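PDB 4UHP: bacteriocin immunity protein, which binds the DNase domain of pyocin AP41 in an ultra-high-affinity complex and so probably protects the producing bacterium from its own toxin. Local coordinates for residues E20-N25 against G56-P61. Sequence-based numbering, arbitrary orientation.
Sequences EEFFKN and GVIFHP
F22 and I58 carry this buried, wholly apolar contact: the methyl CD1 of I58 sits over the centre of one face of the F22 ring, 3.7 Å from its centroid and only 10° off the ring normal, a CH-pi contact. CD1 reaches the ring because it lies anti to CA about the CB-CG1 bond of I58 (chi2 176°). The other branch, CG2, lies at the root of the same ring, 3.9 Å from F22 CB, so the two methyls of I58 follow F22 from its CB outward. F59, next along the short helix 56-59, adds its ring tip: F59 CZ comes 3.8 Å from F22 CD1. The two rings are steeply inclined to one another, planes at 82° with centroids 5.9 Å apart, but meet obliquely. I58 CG2 also lies over one face of the F59 ring and fills the angle between the two phenylalanines. F59 lies in the interface itself, its ring stacked on an aromatic side chain of the partner protein's chain, and F22 backs it from within the immunity protein. In the four-helix fold of the colicin DNase immunity proteins, the contact joins the loop after helix 12-19 to the short third helix, 56-59, and helix 31-49 packs against both phenylalanines, with M38, L41 and V42 on F22 and V42 also on F59.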
loop_
_atom_site.group_PDB
_atom_site.type_symbol
_atom_site.label_atom_id
_atom_site.label_comp_id
_atom_site.label_asym_id
_atom_site.label_seq_id
_atom_site.Cartn_x
_atom_site.Cartn_y
_atom_site.Cartn_z
ATOM N N GLU D 20 1.374 10.861 -11.742
ATOM C CA GLU D 20 1.860 9.815 -12.636
ATOM C C GLU D 20 2.914 8.937 -11.959
ATOM O O GLU D 20 3.110 7.782 -12.336
ATOM C CB GLU D 20 2.431 10.432 -13.914
ATOM C CG GLU D 20 1.374 10.983 -14.857
ATOM C CD GLU D 20 1.964 11.774 -16.008
ATOM O OE1 GLU D 20 3.142 12.179 -15.915
ATOM O OE2 GLU D 20 1.243 11.998 -17.004
ATOM N N GLU D 21 3.579 9.490 -10.951
ATOM C CA GLU D 21 4.635 8.774 -10.248
ATOM C C GLU D 21 4.059 7.644 -9.390
ATOM O O GLU D 21 4.786 6.760 -8.940
ATOM C CB GLU D 21 5.454 9.752 -9.397
ATOM C CG GLU D 21 6.833 9.247 -9.006
ATOM C CD GLU D 21 7.829 10.372 -8.760
ATOM O OE1 GLU D 21 7.550 11.522 -9.163
ATOM O OE2 GLU D 21 8.891 10.104 -8.160
ATOM N N PHE D 22 2.745 7.669 -9.179
ATOM C CA PHE D 22 2.064 6.597 -8.459
ATOM C C PHE D 22 1.706 5.431 -9.380
ATOM O O PHE D 22 1.028 4.490 -8.966
ATOM C CB PHE D 22 0.801 7.130 -7.777
ATOM C CG PHE D 22 1.079 8.097 -6.665
ATOM C CD1 PHE D 22 1.302 7.646 -5.376
ATOM C CD2 PHE D 22 1.125 9.458 -6.910
ATOM C CE1 PHE D 22 1.563 8.534 -4.352
ATOM C CE2 PHE D 22 1.385 10.351 -5.890
ATOM C CZ PHE D 22 1.605 9.888 -4.609
ATOM N N PHE D 23 2.170 5.493 -10.624
ATOM C CA PHE D 23 1.866 4.459 -11.609
ATOM C C PHE D 23 3.119 3.991 -12.341
ATOM O O PHE D 23 3.127 2.920 -12.943
ATOM C CB PHE D 23 0.836 4.971 -12.621
ATOM C CG PHE D 23 -0.510 5.264 -12.021
ATOM C CD1 PHE D 23 -0.768 6.488 -11.427
ATOM C CD2 PHE D 23 -1.521 4.317 -12.060
ATOM C CE1 PHE D 23 -2.009 6.761 -10.873
ATOM C CE2 PHE D 23 -2.763 4.584 -11.512
ATOM C CZ PHE D 23 -3.006 5.808 -10.915
ATOM N N LYS D 24 4.167 4.806 -12.295
ATOM C CA LYS D 24 5.424 4.501 -12.970
ATOM C C LYS D 24 6.605 4.883 -12.091
ATOM O O LYS D 24 6.459 5.652 -11.139
ATOM C CB LYS D 24 5.517 5.236 -14.312
ATOM C CG LYS D 24 6.181 6.605 -14.224
ATOM C CD LYS D 24 6.262 7.272 -15.588
ATOM C CE LYS D 24 5.188 8.337 -15.749
ATOM N NZ LYS D 24 5.522 9.316 -16.821
ATOM N N ASN D 25 7.777 4.349 -12.413
ATOM C CA ASN D 25 8.988 4.685 -11.675
ATOM C C ASN D 25 9.732 5.849 -12.318
ATOM O O ASN D 25 10.757 5.656 -12.968
ATOM C CB ASN D 25 9.909 3.468 -11.572
ATOM C CG ASN D 25 10.959 3.625 -10.492
ATOM O OD1 ASN D 25 11.172 4.719 -9.970
ATOM N ND2 ASN D 25 11.624 2.527 -10.152
ATOM N N GLY D 56 -6.759 7.706 -0.482
ATOM C CA GLY D 56 -7.804 6.888 -1.066
ATOM C C GLY D 56 -8.153 7.296 -2.484
ATOM O O GLY D 56 -8.550 6.457 -3.287
ATOM N N VAL D 57 -8.006 8.581 -2.798
ATOM C CA VAL D 57 -8.247 9.061 -4.155
ATOM C C VAL D 57 -7.322 8.347 -5.138
ATOM O O VAL D 57 -7.724 7.988 -6.244
ATOM C CB VAL D 57 -8.036 10.582 -4.270
ATOM C CG1 VAL D 57 -8.298 11.050 -5.695
ATOM C CG2 VAL D 57 -8.937 11.324 -3.286
ATOM N N ILE D 58 -6.083 8.131 -4.713
ATOM C CA ILE D 58 -5.083 7.477 -5.547
ATOM C C ILE D 58 -5.208 5.959 -5.527
ATOM O O ILE D 58 -5.304 5.322 -6.580
ATOM C CB ILE D 58 -3.656 7.851 -5.100
ATOM C CG1 ILE D 58 -3.442 9.362 -5.195
ATOM C CG2 ILE D 58 -2.622 7.101 -5.926
ATOM C CD1 ILE D 58 -2.093 9.816 -4.671
ATOM N N PHE D 59 -5.207 5.385 -4.326
ATOM C CA PHE D 59 -5.089 3.939 -4.169
ATOM C C PHE D 59 -6.430 3.206 -4.125
ATOM O O PHE D 59 -6.479 1.992 -4.311
ATOM C CB PHE D 59 -4.287 3.615 -2.905
ATOM C CG PHE D 59 -2.885 4.162 -2.919
ATOM C CD1 PHE D 59 -1.913 3.593 -3.724
ATOM C CD2 PHE D 59 -2.539 5.238 -2.120
ATOM C CE1 PHE D 59 -0.621 4.092 -3.738
ATOM C CE2 PHE D 59 -1.250 5.740 -2.127
ATOM C CZ PHE D 59 -0.288 5.164 -2.939
ATOM N N HIS D 60 -7.511 3.932 -3.861
ATOM C CA HIS D 60 -8.843 3.332 -3.901
ATOM C C HIS D 60 -9.842 4.232 -4.625
ATOM O O HIS D 60 -10.845 4.654 -4.047
ATOM C CB HIS D 60 -9.316 3.020 -2.485
ATOM C CG HIS D 60 -8.464 2.004 -1.789
ATOM N ND1 HIS D 60 -8.708 0.650 -1.870
ATOM C CD2 HIS D 60 -7.350 2.141 -1.032
ATOM C CE1 HIS D 60 -7.791 -0.003 -1.179
ATOM N NE2 HIS D 60 -6.954 0.878 -0.661
ATOM N N PRO D 61 -9.569 4.513 -5.908
ATOM C CA PRO D 61 -10.338 5.493 -6.676
ATOM C C PRO D 61 -11.733 5.004 -7.043
ATOM O O PRO D 61 -11.970 3.799 -7.137
ATOM C CB PRO D 61 -9.487 5.683 -7.930
ATOM C CG PRO D 61 -8.841 4.351 -8.121
ATOM C CD PRO D 61 -8.566 3.825 -6.744
#